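LAO/AO transport system kinase (Escherichia coli, PDB 2P67) belongs to the MeaB family within the P-loop NTPase clan, carries that clan's parallel-sheet nucleotide-binding type of fold, and forms an assembly of two chains. Local coordinates at residues 11-16 with 43-48; 83-88 with 250-255; 120-125 with 138-143; 190-195 with 217-222. All blocks are in the same frame, centred on the assembly; numbering follows the deposited sequence.

Contact 1 (11-16 with 43-48)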
loop_
_atom_site.group_PDB
_atom_site.type_symbol
_atom_site.label_atom_id
_atom_site.label_comp_id
_atom_site.label_asym_id
_atom_site.label_seq_id
_atom_site.Cartn_x
_atom_site.Cartn_y
_atom_site.Cartn_z
ATOM N N GLU A 11 -2.365 34.565 -27.019
ATOM C CA GLU A 11 -1.348 34.428 -28.071
ATOM C C GLU A 11 -0.172 33.560 -27.596
ATOM O O GLU A 11 0.388 32.789 -28.368
ATOM C CB GLU A 11 -0.891 35.808 -28.605
ATOM C CG GLU A 11 0.610 35.984 -28.973
ATOM C CD GLU A 11 1.116 35.259 -30.249
ATOM O OE1 GLU A 11 2.281 35.562 -30.644
ATOM O OE2 GLU A 11 0.402 34.407 -30.854
ATOM N N SER A 12 0.172 33.689 -26.316
ATOM C CA SER A 12 1.215 32.854 -25.709
ATOM C C SER A 12 0.850 31.378 -25.764
ATOM O O SER A 12 1.690 30.529 -26.087
ATOM C CB SER A 12 1.445 33.284 -24.271
ATOM O OG SER A 12 1.867 34.637 -24.249
ATOM N N ILE A 13 -0.404 31.077 -25.446
ATOM C CA ILE A 13 -0.930 29.710 -25.602
ATOM C C ILE A 13 -0.842 29.228 -27.053
ATOM O O ILE A 13 -0.417 28.099 -27.296
ATOM C CB ILE A 13 -2.331 29.558 -25.013
ATOM C CG1 ILE A 13 -2.259 29.704 -23.483
ATOM C CG2 ILE A 13 -2.954 28.180 -25.416
ATOM C CD1 ILE A 13 -3.626 29.807 -22.813
ATOM N N ARG A 14 -1.226 30.092 -27.999
ATOM C CA ARG A 14 -1.071 29.804 -29.431
ATOM C C ARG A 14 0.361 29.368 -29.760
ATOM O O ARG A 14 0.572 28.317 -30.367
ATOM C CB ARG A 14 -1.458 31.035 -30.269
ATOM C CG ARG A 14 -1.491 30.816 -31.784
ATOM C CD ARG A 14 -1.601 32.156 -32.506
ATOM N NE ARG A 14 -1.910 32.012 -33.930
ATOM C CZ ARG A 14 -2.283 33.017 -34.725
ATOM N NH1 ARG A 14 -2.396 34.253 -34.251
ATOM N NH2 ARG A 14 -2.543 32.790 -36.005
ATOM N N ARG A 15 1.335 30.180 -29.343
ATOM C CA ARG A 15 2.763 29.920 -29.577
ATOM C C ARG A 15 3.159 28.581 -28.953
ATOM O O ARG A 15 3.905 27.782 -29.555
ATOM C CB ARG A 15 3.626 31.026 -28.949
ATOM C CG ARG A 15 3.579 32.388 -29.641
ATOM C CD ARG A 15 4.784 33.286 -29.187
ATOM N NE ARG A 15 4.856 33.543 -27.733
ATOM C CZ ARG A 15 4.178 34.500 -27.093
ATOM N NH1 ARG A 15 3.330 35.294 -27.757
ATOM N NH2 ARG A 15 4.326 34.664 -25.781
ATOM N N LEU A 16 2.626 28.344 -27.761
ATOM C CA LEU A 16 2.929 27.122 -26.998
ATOM C C LEU A 16 2.451 25.902 -27.798
ATOM O O LEU A 16 3.196 24.940 -28.031
ATOM C CB LEU A 16 2.270 27.185 -25.615
ATOM C CG LEU A 16 2.308 25.920 -24.724
ATOM C CD1 LEU A 16 3.699 25.736 -24.199
ATOM C CD2 LEU A 16 1.292 25.959 -23.571
ATOM N N THR A 43 -2.088 29.813 -12.799
ATOM C CA THR A 43 -3.401 29.201 -12.628
ATOM C C THR A 43 -4.314 29.398 -13.866
ATOM O O THR A 43 -4.951 28.454 -14.333
ATOM C CB THR A 43 -4.043 29.715 -11.318
ATOM O OG1 THR A 43 -3.202 29.323 -10.210
ATOM C CG2 THR A 43 -5.427 29.132 -11.139
ATOM N N GLN A 44 -4.345 30.611 -14.409
ATOM C CA GLN A 44 -5.111 30.910 -15.628
ATOM C C GLN A 44 -4.593 30.086 -16.815
ATOM O O GLN A 44 -5.375 29.543 -17.603
ATOM C CB GLN A 44 -4.966 32.393 -15.997
ATOM C CG GLN A 44 -5.695 33.420 -15.151
ATOM C CD GLN A 44 -5.426 34.857 -15.654
ATOM O OE1 GLN A 44 -5.730 35.197 -16.804
ATOM N NE2 GLN A 44 -4.841 35.687 -14.801
ATOM N N LEU A 45 -3.267 30.023 -16.959
ATOM C CA LEU A 45 -2.640 29.284 -18.060
ATOM C C LEU A 45 -3.000 27.795 -17.981
ATOM O O LEU A 45 -3.378 27.177 -18.983
ATOM C CB LEU A 45 -1.105 29.439 -17.996
ATOM C CG LEU A 45 -0.243 28.534 -18.882
ATOM C CD1 LEU A 45 -0.630 28.724 -20.335
ATOM C CD2 LEU A 45 1.255 28.816 -18.680
ATOM N N LEU A 46 -2.847 27.221 -16.792
ATOM C CA LEU A 46 -3.078 25.782 -16.621
ATOM C C LEU A 46 -4.549 25.438 -16.876
ATOM O O LEU A 46 -4.840 24.472 -17.584
ATOM C CB LEU A 46 -2.601 25.300 -15.254
ATOM C CG LEU A 46 -1.068 25.259 -15.083
ATOM C CD1 LEU A 46 -0.687 25.225 -13.601
ATOM C CD2 LEU A 46 -0.404 24.120 -15.890
ATOM N N ASP A 47 -5.469 26.242 -16.341
ATOM C CA ASP A 47 -6.905 26.073 -16.668
ATOM C C ASP A 47 -7.122 26.125 -18.173
ATOM O O ASP A 47 -7.797 25.266 -18.761
ATOM C CB ASP A 47 -7.768 27.159 -15.999
ATOM C CG ASP A 47 -7.878 26.988 -14.505
ATOM O OD1 ASP A 47 -7.588 25.893 -13.989
ATOM O OD2 ASP A 47 -8.236 27.966 -13.821
ATOM N N ALA A 48 -6.531 27.129 -18.813
ATOM C CA ALA A 48 -6.763 27.340 -20.235
ATOM C C ALA A 48 -6.259 26.202 -21.133
ATOM O O ALA A 48 -6.869 25.924 -22.171
ATOM C CB ALA A 48 -6.204 28.686 -20.688
#
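Ile13 of helix 9-17 reaches over to Leu45 and Ala48 of helix 36-49, and everything that touches between the two segments is hydrocarbon. Ile13 CG1 lies 3.7 Å from Leu45 CD1, and that leucine methyl is also 4.0 Å from Ile13 CD1, so one methyl rests alongside the outer part of the longer isoleucine branch. The two side chains run alongside one another, pointing opposite ways. The end of the branch meets something different: Ile13 CD1 stops 3.5 Å from Ala48 CB. Its reach comes from an extended branch, with CD1 nearly trans to CA (chi2 170°). Leu45 does not start out facing helix 9-17, but with CG anti to the backbone N (chi1 168°) a methyl swings into the contact. Ala48, one turn further on, suits its place because a single methyl lets the isoleucine tip come close to the helix itself.

The polar interactions lie elsewhere. On helix 9-17, Arg15 NH1 donates to Glu11 OE1 at 3.1 Å, a salt bridge across one helical turn; the oxygen lies in the guanidinium plane, whereas the donor sits above the carboxylate plane. Arg15 NE is held as well, by Thr23 OG1. On helix 36-49, Asp47 OD1 accepts hydrogen bonds from Ser315 N and Thr318 OG1 of the second subunit, while Leu45 also packs on Leu143 of helix 133-146.

Between these two segments the fit rests on three aliphatic side chains, and the polar groups find their partners within helix 9-17, on helix 21-32 and on the second subunit.

Contact 2 (83-88 with 250-255)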
loop_
_atom_site.group_PDB
_atom_site.type_symbol
_atom_site.label_atom_id
_atom_site.label_comp_id
_atom_site.label_asym_id
_atom_site.label_seq_id
_atom_site.Cartn_x
_atom_site.Cartn_y
_atom_site.Cartn_z
ATOM N N GLU A 83 12.411 8.049 -35.137
ATOM C CA GLU A 83 11.070 7.631 -35.566
ATOM C C GLU A 83 10.211 8.828 -35.983
ATOM O O GLU A 83 9.044 8.663 -36.336
ATOM C CB GLU A 83 10.338 6.862 -34.454
ATOM C CG GLU A 83 10.936 5.490 -34.084
ATOM C CD GLU A 83 10.698 4.416 -35.138
ATOM O OE1 GLU A 83 9.563 4.303 -35.660
ATOM O OE2 GLU A 83 11.655 3.669 -35.436
ATOM N N GLY A 84 10.783 10.027 -35.904
ATOM C CA GLY A 84 10.073 11.267 -36.225
ATOM C C GLY A 84 9.168 11.786 -35.110
ATOM O O GLY A 84 8.219 12.527 -35.380
ATOM N N LEU A 85 9.445 11.398 -33.858
ATOM C CA LEU A 85 8.625 11.857 -32.728
ATOM C C LEU A 85 9.299 13.008 -31.965
ATOM O O LEU A 85 10.520 13.164 -32.003
ATOM C CB LEU A 85 8.304 10.694 -31.763
ATOM C CG LEU A 85 7.530 9.488 -32.331
ATOM C CD1 LEU A 85 7.614 8.286 -31.384
ATOM C CD2 LEU A 85 6.084 9.852 -32.639
ATOM N N LYS A 86 8.480 13.797 -31.278
ATOM C CA LYS A 86 8.938 14.867 -30.407
ATOM C C LYS A 86 8.860 14.327 -28.977
ATOM O O LYS A 86 7.786 13.864 -28.542
ATOM C CB LYS A 86 8.043 16.108 -30.568
ATOM C CG LYS A 86 8.127 16.748 -31.978
ATOM C CD LYS A 86 7.028 17.806 -32.194
ATOM C CE LYS A 86 5.652 17.163 -32.452
ATOM N NZ LYS A 86 4.555 18.173 -32.647
ATOM N N VAL A 87 9.988 14.359 -28.265
ATOM C CA VAL A 87 10.057 13.816 -26.901
ATOM C C VAL A 87 10.560 14.841 -25.880
ATOM O O VAL A 87 11.569 15.524 -26.104
ATOM C CB VAL A 87 10.883 12.478 -26.830
ATOM C CG1 VAL A 87 12.330 12.695 -27.228
ATOM C CG2 VAL A 87 10.793 11.830 -25.445
ATOM N N ALA A 88 9.837 14.938 -24.767
ATOM C CA ALA A 88 10.184 15.824 -23.655
ATOM C C ALA A 88 10.605 14.936 -22.491
ATOM O O ALA A 88 10.033 13.843 -22.298
ATOM C CB ALA A 88 8.983 16.678 -23.245
ATOM N N GLU A 250 13.915 -2.910 -29.250
ATOM C CA GLU A 250 13.058 -3.943 -28.678
ATOM C C GLU A 250 12.274 -3.427 -27.462
ATOM O O GLU A 250 11.118 -3.812 -27.240
ATOM C CB GLU A 250 13.911 -5.159 -28.303
ATOM C CG GLU A 250 14.396 -5.961 -29.542
ATOM C CD GLU A 250 15.566 -5.325 -30.333
ATOM O OE1 GLU A 250 16.120 -4.241 -29.989
ATOM O OE2 GLU A 250 15.951 -5.949 -31.348
ATOM N N ILE A 251 12.906 -2.542 -26.697
ATOM C CA ILE A 251 12.246 -1.905 -25.546
ATOM C C ILE A 251 11.103 -0.996 -26.018
ATOM O O ILE A 251 9.993 -1.048 -25.487
ATOM C CB ILE A 251 13.274 -1.193 -24.635
ATOM C CG1 ILE A 251 14.147 -2.253 -23.916
ATOM C CG2 ILE A 251 12.569 -0.224 -23.645
ATOM C CD1 ILE A 251 15.426 -1.788 -23.401
ATOM N N TRP A 252 11.356 -0.203 -27.059
ATOM C CA TRP A 252 10.312 0.650 -27.644
ATOM C C TRP A 252 9.168 -0.208 -28.169
ATOM O O TRP A 252 7.998 0.086 -27.964
ATOM C CB TRP A 252 10.914 1.526 -28.752
ATOM C CG TRP A 252 9.945 2.388 -29.493
ATOM C CD1 TRP A 252 9.837 2.514 -30.864
ATOM C CD2 TRP A 252 8.956 3.261 -28.932
ATOM N NE1 TRP A 252 8.834 3.409 -31.182
ATOM C CE2 TRP A 252 8.284 3.890 -30.020
ATOM C CE3 TRP A 252 8.557 3.570 -27.620
ATOM C CZ2 TRP A 252 7.244 4.817 -29.829
ATOM C CZ3 TRP A 252 7.524 4.500 -27.435
ATOM C CH2 TRP A 252 6.885 5.110 -28.533
ATOM N N HIS A 253 9.517 -1.307 -28.822
ATOM C CA HIS A 253 8.518 -2.223 -29.313
ATOM C C HIS A 253 7.661 -2.848 -28.208
ATOM O O HIS A 253 6.468 -3.038 -28.391
ATOM C CB HIS A 253 9.176 -3.265 -30.204
ATOM C CG HIS A 253 9.658 -2.679 -31.491
ATOM N ND1 HIS A 253 10.689 -3.222 -32.230
ATOM C CD2 HIS A 253 9.267 -1.561 -32.147
ATOM C CE1 HIS A 253 10.886 -2.478 -33.307
ATOM N NE2 HIS A 253 10.040 -1.460 -33.276
ATOM N N ALA A 254 8.274 -3.132 -27.070
ATOM C CA ALA A 254 7.539 -3.658 -25.929
ATOM C C ALA A 254 6.580 -2.604 -25.371
ATOM O O ALA A 254 5.463 -2.929 -24.976
ATOM C CB ALA A 254 8.490 -4.147 -24.848
ATOM N N ILE A 255 7.032 -1.351 -25.319
ATOM C CA ILE A 255 6.174 -0.239 -24.901
ATOM C C ILE A 255 4.964 -0.111 -25.822
ATOM O O ILE A 255 3.842 0.073 -25.347
ATOM C CB ILE A 255 6.962 1.105 -24.782
ATOM C CG1 ILE A 255 7.941 1.018 -23.600
ATOM C CG2 ILE A 255 5.986 2.307 -24.577
ATOM C CD1 ILE A 255 9.129 1.991 -23.612
HETATM O O HOH W 1 7.792 4.378 -33.732
#
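Trp252 of helix 248-264 contributes the largest surface to this contact, and its indole is met by Leu85 and Glu83 from the stretch that leads out of helix 69-82. A chi1 of 176° sets CG opposite the backbone N and carries the indole well clear of its helix, bridging a wide backbone gap: the closest CA atoms, those of Glu83 and Trp252, are 10.6 Å apart. A large flat side chain suits such a position.

Leu85 comes from the opposite direction and touches the benzo part of the indole, its CD1 3.8 Å from Trp252 CZ2 and placed obliquely to the ring. A branched aliphatic chain fits here, since Leu85 also packs on Leu80, which Trp252 touches too, together with Leu79 and Leu57.

Glu83 serves the polar corner of the ring. Its CG lies 4.1 Å from Trp252 NE1, and the bend at chi2 directs the carboxyl group beyond it. The carboxylate and indole planes stand 50° apart. A water completes the link: it accepts from Trp252 NE1 at 2.9 Å, lying in the ring plane at its edge, and donates to Glu83 OE1 at 2.6 Å. The indole N-H is thereby satisfied, and the carboxylate can remain at the solvent side.

Between the two partners Gly84, with a positive phi of 80°, closes helix 69-82 in a Schellman motif and turns the chain into strand 87-92. Helix 248-264 thus meets helix 69-82 and the turn after it, within a layered alpha/beta domain of the P-loop NTPase type.

Contact 3 (120-125 with 138-143)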
loop_
_atom_site.group_PDB
_atom_site.type_symbol
_atom_site.label_atom_id
_atom_site.label_comp_id
_atom_site.label_asym_id
_atom_site.label_seq_id
_atom_site.Cartn_x
_atom_site.Cartn_y
_atom_site.Cartn_z
ATOM N N PHE A 120 13.281 18.122 -25.613
ATOM C CA PHE A 120 13.146 19.216 -24.660
ATOM C C PHE A 120 13.388 18.591 -23.286
ATOM O O PHE A 120 12.652 17.689 -22.889
ATOM C CB PHE A 120 11.724 19.811 -24.745
ATOM C CG PHE A 120 11.545 21.103 -23.979
ATOM C CD1 PHE A 120 11.660 22.340 -24.633
ATOM C CD2 PHE A 120 11.243 21.088 -22.614
ATOM C CE1 PHE A 120 11.499 23.552 -23.934
ATOM C CE2 PHE A 120 11.070 22.286 -21.907
ATOM C CZ PHE A 120 11.208 23.535 -22.578
ATOM N N ILE A 121 14.398 19.074 -22.567
ATOM C CA ILE A 121 14.751 18.525 -21.252
ATOM C C ILE A 121 14.605 19.581 -20.142
ATOM O O ILE A 121 15.172 20.670 -20.257
ATOM C CB ILE A 121 16.212 17.958 -21.251
ATOM C CG1 ILE A 121 16.423 16.963 -22.394
ATOM C CG2 ILE A 121 16.544 17.326 -19.891
ATOM C CD1 ILE A 121 17.877 16.846 -22.854
ATOM N N ARG A 122 13.868 19.265 -19.074
ATOM C CA ARG A 122 13.662 20.212 -17.968
ATOM C C ARG A 122 13.764 19.519 -16.604
ATOM O O ARG A 122 13.095 18.510 -16.383
ATOM C CB ARG A 122 12.290 20.889 -18.111
ATOM C CG ARG A 122 12.045 22.051 -17.148
ATOM C CD ARG A 122 12.789 23.322 -17.586
ATOM N NE ARG A 122 12.469 24.417 -16.670
ATOM C CZ ARG A 122 12.219 25.676 -17.042
ATOM N NH1 ARG A 122 11.923 26.569 -16.107
ATOM N NH2 ARG A 122 12.237 26.041 -18.333
ATOM N N PRO A 123 14.598 20.053 -15.684
ATOM C CA PRO A 123 14.700 19.514 -14.325
ATOM C C PRO A 123 13.605 20.023 -13.385
ATOM O O PRO A 123 13.136 21.168 -13.501
ATOM C CB PRO A 123 16.081 20.001 -13.869
ATOM C CG PRO A 123 16.178 21.368 -14.550
ATOM C CD PRO A 123 15.549 21.168 -15.901
ATOM N N VAL A 124 13.207 19.176 -12.447
ATOM C CA VAL A 124 12.277 19.564 -11.401
ATOM C C VAL A 124 12.994 19.442 -10.053
ATOM O O VAL A 124 13.431 18.346 -9.694
ATOM C CB VAL A 124 11.012 18.675 -11.418
ATOM C CG1 VAL A 124 10.066 19.076 -10.315
ATOM C CG2 VAL A 124 10.351 18.763 -12.765
ATOM N N PRO A 125 13.155 20.571 -9.325
ATOM C CA PRO A 125 13.800 20.566 -7.994
ATOM C C PRO A 125 12.978 19.833 -6.930
ATOM O O PRO A 125 11.742 19.923 -6.945
ATOM C CB PRO A 125 13.916 22.066 -7.648
ATOM C CG PRO A 125 12.892 22.740 -8.474
ATOM C CD PRO A 125 12.748 21.929 -9.736
ATOM N N ARG A 138 3.747 17.016 -12.675
ATOM C CA ARG A 138 2.485 16.881 -13.388
ATOM C C ARG A 138 2.146 18.121 -14.222
ATOM O O ARG A 138 1.724 17.998 -15.383
ATOM C CB ARG A 138 1.340 16.565 -12.429
ATOM C CG ARG A 138 1.354 15.153 -11.881
ATOM C CD ARG A 138 0.173 14.921 -10.964
ATOM N NE ARG A 138 0.445 13.812 -10.057
ATOM C CZ ARG A 138 -0.050 12.581 -10.150
ATOM N NH1 ARG A 138 -0.898 12.257 -11.131
ATOM N NH2 ARG A 138 0.306 11.671 -9.229
ATOM N N GLU A 139 2.301 19.303 -13.630
ATOM C CA GLU A 139 2.011 20.537 -14.359
ATOM C C GLU A 139 2.956 20.733 -15.572
ATOM O O GLU A 139 2.519 21.121 -16.666
ATOM C CB GLU A 139 2.013 21.737 -13.400
ATOM C CG GLU A 139 0.893 21.619 -12.371
ATOM C CD GLU A 139 0.926 22.683 -11.306
ATOM O OE1 GLU A 139 2.001 23.304 -11.089
ATOM O OE2 GLU A 139 -0.145 22.888 -10.690
ATOM N N LEU A 140 4.244 20.443 -15.390
ATOM C CA LEU A 140 5.182 20.564 -16.486
ATOM C C LEU A 140 4.839 19.565 -17.603
ATOM O O LEU A 140 4.956 19.897 -18.773
ATOM C CB LEU A 140 6.605 20.353 -15.994
ATOM C CG LEU A 140 7.139 21.332 -14.930
ATOM C CD1 LEU A 140 8.605 21.012 -14.696
ATOM C CD2 LEU A 140 6.995 22.795 -15.351
ATOM N N MET A 141 4.420 18.356 -17.215
ATOM C CA MET A 141 3.953 17.334 -18.167
ATOM C C MET A 141 2.760 17.849 -18.988
ATOM O O MET A 141 2.735 17.691 -20.211
ATOM C CB MET A 141 3.562 16.032 -17.436
ATOM C CG MET A 141 4.746 15.243 -16.866
ATOM S SD MET A 141 4.218 13.822 -15.845
ATOM C CE MET A 141 3.857 12.617 -17.154
ATOM N N LEU A 142 1.797 18.483 -18.316
ATOM C CA LEU A 142 0.657 19.115 -19.014
ATOM C C LEU A 142 1.103 20.151 -20.046
ATOM O O LEU A 142 0.597 20.159 -21.176
ATOM C CB LEU A 142 -0.304 19.751 -18.013
ATOM C CG LEU A 142 -1.122 18.848 -17.089
ATOM C CD1 LEU A 142 -2.029 19.717 -16.239
ATOM C CD2 LEU A 142 -1.952 17.797 -17.885
ATOM N N LEU A 143 2.083 20.984 -19.686
ATOM C CA LEU A 143 2.621 21.981 -20.626
ATOM C C LEU A 143 3.209 21.289 -21.853
ATOM O O LEU A 143 2.955 21.706 -22.991
ATOM C CB LEU A 143 3.663 22.911 -19.956
ATOM C CG LEU A 143 3.058 23.887 -18.929
ATOM C CD1 LEU A 143 4.151 24.538 -18.083
ATOM C CD2 LEU A 143 2.190 24.939 -19.603
#
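Val124 and Leu140 join strand 119-124 to helix 133-146, the strand and helix of a beta-alpha-beta crossover that goes on to strand 151-157, passing strand 87-92 in the parallel sheet. The tight part is a single methyl pair: Val124 CG2 and Leu140 CD1 approach to 3.4 Å, closer than carbons usually pack. CG2 of the valine stands beside the backbone N, with CG1 anti to it (chi1 179°), and it is CG2 that meets the leucine. Two compact aliphatic residues suit this buried layer, where Val124 also lies against Ile90 and Val92.

Toward Arg122 the contact is loose, with just the aliphatic base of the side chain taking part. Its guanidinium has its polar partners on helix 21-32 instead of helix 133-146: NH1 forms a salt bridge with Glu32 and a hydrogen bond with Thr29; a long, charged side chain can thus serve both an apolar and a polar neighbour. Pro123, between the two inward-facing residues, is exposed and points away; lacking an N-H, it suits the outermost strand of this chain's sheet. The same Leu140 CD1 that presses on Val124 lies 4.4 Å from Arg122 CG.

Contact 4 (190-195 with 217-222)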
loop_
_atom_site.group_PDB
_atom_site.type_symbol
_atom_site.label_atom_id
_atom_site.label_comp_id
_atom_site.label_asym_id
_atom_site.label_seq_id
_atom_site.Cartn_x
_atom_site.Cartn_y
_atom_site.Cartn_z
ATOM N N LYS A 190 9.232 -5.054 -3.099
ATOM C CA LYS A 190 7.805 -5.317 -3.362
ATOM C C LYS A 190 7.067 -4.138 -4.022
ATOM O O LYS A 190 6.218 -4.340 -4.900
ATOM C CB LYS A 190 7.075 -5.806 -2.101
ATOM C CG LYS A 190 7.572 -7.164 -1.601
ATOM C CD LYS A 190 6.806 -7.567 -0.356
ATOM C CE LYS A 190 7.414 -8.808 0.295
ATOM N NZ LYS A 190 8.064 -8.478 1.570
ATOM N N GLY A 191 7.432 -2.915 -3.646
ATOM C CA GLY A 191 6.832 -1.714 -4.228
ATOM C C GLY A 191 7.089 -1.643 -5.719
ATOM O O GLY A 191 6.232 -1.208 -6.475
ATOM N N LEU A 192 8.263 -2.108 -6.140
ATOM C CA LEU A 192 8.580 -2.184 -7.565
ATOM C C LEU A 192 7.677 -3.197 -8.295
ATOM O O LEU A 192 7.115 -2.891 -9.356
ATOM C CB LEU A 192 10.046 -2.555 -7.742
ATOM C CG LEU A 192 10.445 -2.788 -9.205
ATOM C CD1 LEU A 192 10.175 -1.486 -10.014
ATOM C CD2 LEU A 192 11.914 -3.217 -9.229
ATOM N N MET A 193 7.513 -4.384 -7.712
ATOM C CA MET A 193 6.600 -5.379 -8.266
ATOM C C MET A 193 5.177 -4.842 -8.408
ATOM O O MET A 193 4.486 -5.187 -9.349
ATOM C CB MET A 193 6.628 -6.680 -7.454
ATOM C CG MET A 193 8.022 -7.371 -7.432
ATOM S SD MET A 193 8.533 -7.971 -9.072
ATOM C CE MET A 193 9.514 -6.678 -9.737
ATOM N N GLU A 194 4.753 -4.005 -7.462
ATOM C CA GLU A 194 3.418 -3.404 -7.501
ATOM C C GLU A 194 3.157 -2.585 -8.770
ATOM O O GLU A 194 2.015 -2.555 -9.276
ATOM C CB GLU A 194 3.205 -2.507 -6.278
ATOM C CG GLU A 194 3.134 -3.262 -4.966
ATOM C CD GLU A 194 1.787 -3.924 -4.713
ATOM O OE1 GLU A 194 0.869 -3.827 -5.562
ATOM O OE2 GLU A 194 1.647 -4.535 -3.644
ATOM N N VAL A 195 4.208 -1.934 -9.277
ATOM C CA VAL A 195 4.038 -0.910 -10.325
ATOM C C VAL A 195 4.741 -1.165 -11.662
ATOM O O VAL A 195 4.373 -0.560 -12.661
ATOM C CB VAL A 195 4.438 0.497 -9.800
ATOM C CG1 VAL A 195 3.578 0.886 -8.571
ATOM C CG2 VAL A 195 5.917 0.569 -9.484
ATOM N N HIS A 217 16.572 -13.043 -15.393
ATOM C CA HIS A 217 15.792 -14.231 -15.009
ATOM C C HIS A 217 15.050 -14.057 -13.668
ATOM O O HIS A 217 13.883 -14.447 -13.541
ATOM C CB HIS A 217 16.712 -15.448 -14.938
ATOM C CG HIS A 217 15.984 -16.736 -14.743
ATOM N ND1 HIS A 217 15.442 -17.442 -15.797
ATOM C CD2 HIS A 217 15.681 -17.431 -13.623
ATOM C CE1 HIS A 217 14.853 -18.532 -15.332
ATOM N NE2 HIS A 217 14.978 -18.545 -14.017
ATOM N N MET A 218 15.727 -13.454 -12.694
ATOM C CA MET A 218 15.195 -13.279 -11.340
ATOM C C MET A 218 13.945 -12.384 -11.368
ATOM O O MET A 218 12.893 -12.757 -10.830
ATOM C CB MET A 218 16.285 -12.695 -10.414
ATOM C CG MET A 218 15.784 -12.436 -8.984
ATOM S SD MET A 218 17.026 -11.599 -7.965
ATOM C CE MET A 218 17.220 -10.040 -8.772
ATOM N N TYR A 219 14.051 -11.213 -12.003
ATOM C CA TYR A 219 12.888 -10.312 -12.136
ATOM C C TYR A 219 11.745 -10.989 -12.862
ATOM O O TYR A 219 10.575 -10.860 -12.481
ATOM C CB TYR A 219 13.272 -9.000 -12.845
ATOM C CG TYR A 219 14.026 -8.103 -11.910
ATOM C CD1 TYR A 219 13.340 -7.326 -10.969
ATOM C CD2 TYR A 219 15.418 -8.050 -11.927
ATOM C CE1 TYR A 219 14.023 -6.514 -10.073
ATOM C CE2 TYR A 219 16.113 -7.229 -11.014
ATOM C CZ TYR A 219 15.381 -6.481 -10.087
ATOM O OH TYR A 219 16.015 -5.657 -9.193
ATOM N N GLU A 220 12.089 -11.736 -13.904
ATOM C CA GLU A 220 11.074 -12.440 -14.673
ATOM C C GLU A 220 10.366 -13.499 -13.838
ATOM O O GLU A 220 9.141 -13.656 -13.943
ATOM C CB GLU A 220 11.683 -13.033 -15.951
ATOM C CG GLU A 220 10.661 -13.501 -16.963
ATOM C CD GLU A 220 11.331 -13.958 -18.243
ATOM O OE1 GLU A 220 12.123 -14.927 -18.179
ATOM O OE2 GLU A 220 11.049 -13.351 -19.303
ATOM N N SER A 221 11.106 -14.226 -12.992
ATOM C CA SER A 221 10.475 -15.214 -12.138
ATOM C C SER A 221 9.412 -14.536 -11.279
ATOM O O SER A 221 8.265 -15.000 -11.230
ATOM C CB SER A 221 11.500 -15.914 -11.226
ATOM O OG SER A 221 12.463 -16.644 -12.002
ATOM N N ALA A 222 9.785 -13.429 -10.628
ATOM C CA ALA A 222 8.846 -12.698 -9.769
ATOM C C ALA A 222 7.622 -12.229 -10.584
ATOM O O ALA A 222 6.477 -12.404 -10.165
ATOM C CB ALA A 222 9.547 -11.500 -9.123
#
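Met193 on helix 190-195 bridges to Tyr219 and Ala222 on helix 209-225, and its flexible chain can be followed atom by atom. CB leaves its helix without aiming at the other one, and together with CG it merely carries the chain across. A bend at chi2 (-66°) then sets SD 3.7 Å from Ala222 CB, a small residue that lets the bulky sulfur come near the helix. A second turn at chi3 (94°) swings the terminal methyl back toward the aromatic ring: Met193 CE lies 4.1 Å from Tyr219 CD1, at the ring edge and near its plane.

The next ring atom has another partner. Leu192 CD2 sits 4.0 Å from Tyr219 CE1, approaching obliquely, and both Leu192 and Met193 run roughly at right angles to the tyrosine side chain. Tyr219 also packs on Ile199 and Ile201 of strand 198-201, and Met193 touches Leu226 of its own chain and Leu226 of the second subunit.

The short helical segments cross at -66° with axes 11.7 Å apart, a separation that long side chains must span. An unbranched, bendable methionine fills it well, and because the contact is wholly apolar, its cohesion rests on burial and fit rather than on directed bonds.

In the fold
From the N terminus, contact 1 closes first, folding helix 9-17 against helix 36-49 before the parallel sheet begins. Contact 2 then opens where helix 69-82 gives way to strand 87-92 and closes only at helix 248-264, a loop spanning most of the sheet. Contacts 3 and 4 are both nested inside it, one after the other: contact 3 joins edge strand 119-124 to helix 133-146, and contact 4 joins helices 190-195 and 209-225. None cross. Contacts 2 and 3 adjoin through neighbouring strands 87-92 and 119-124, while contacts 1 and 3 pack together through helices. Contacts 1 and 4, centres about 41 Å apart on opposite sides of the chain's centre, both touch the second subunit.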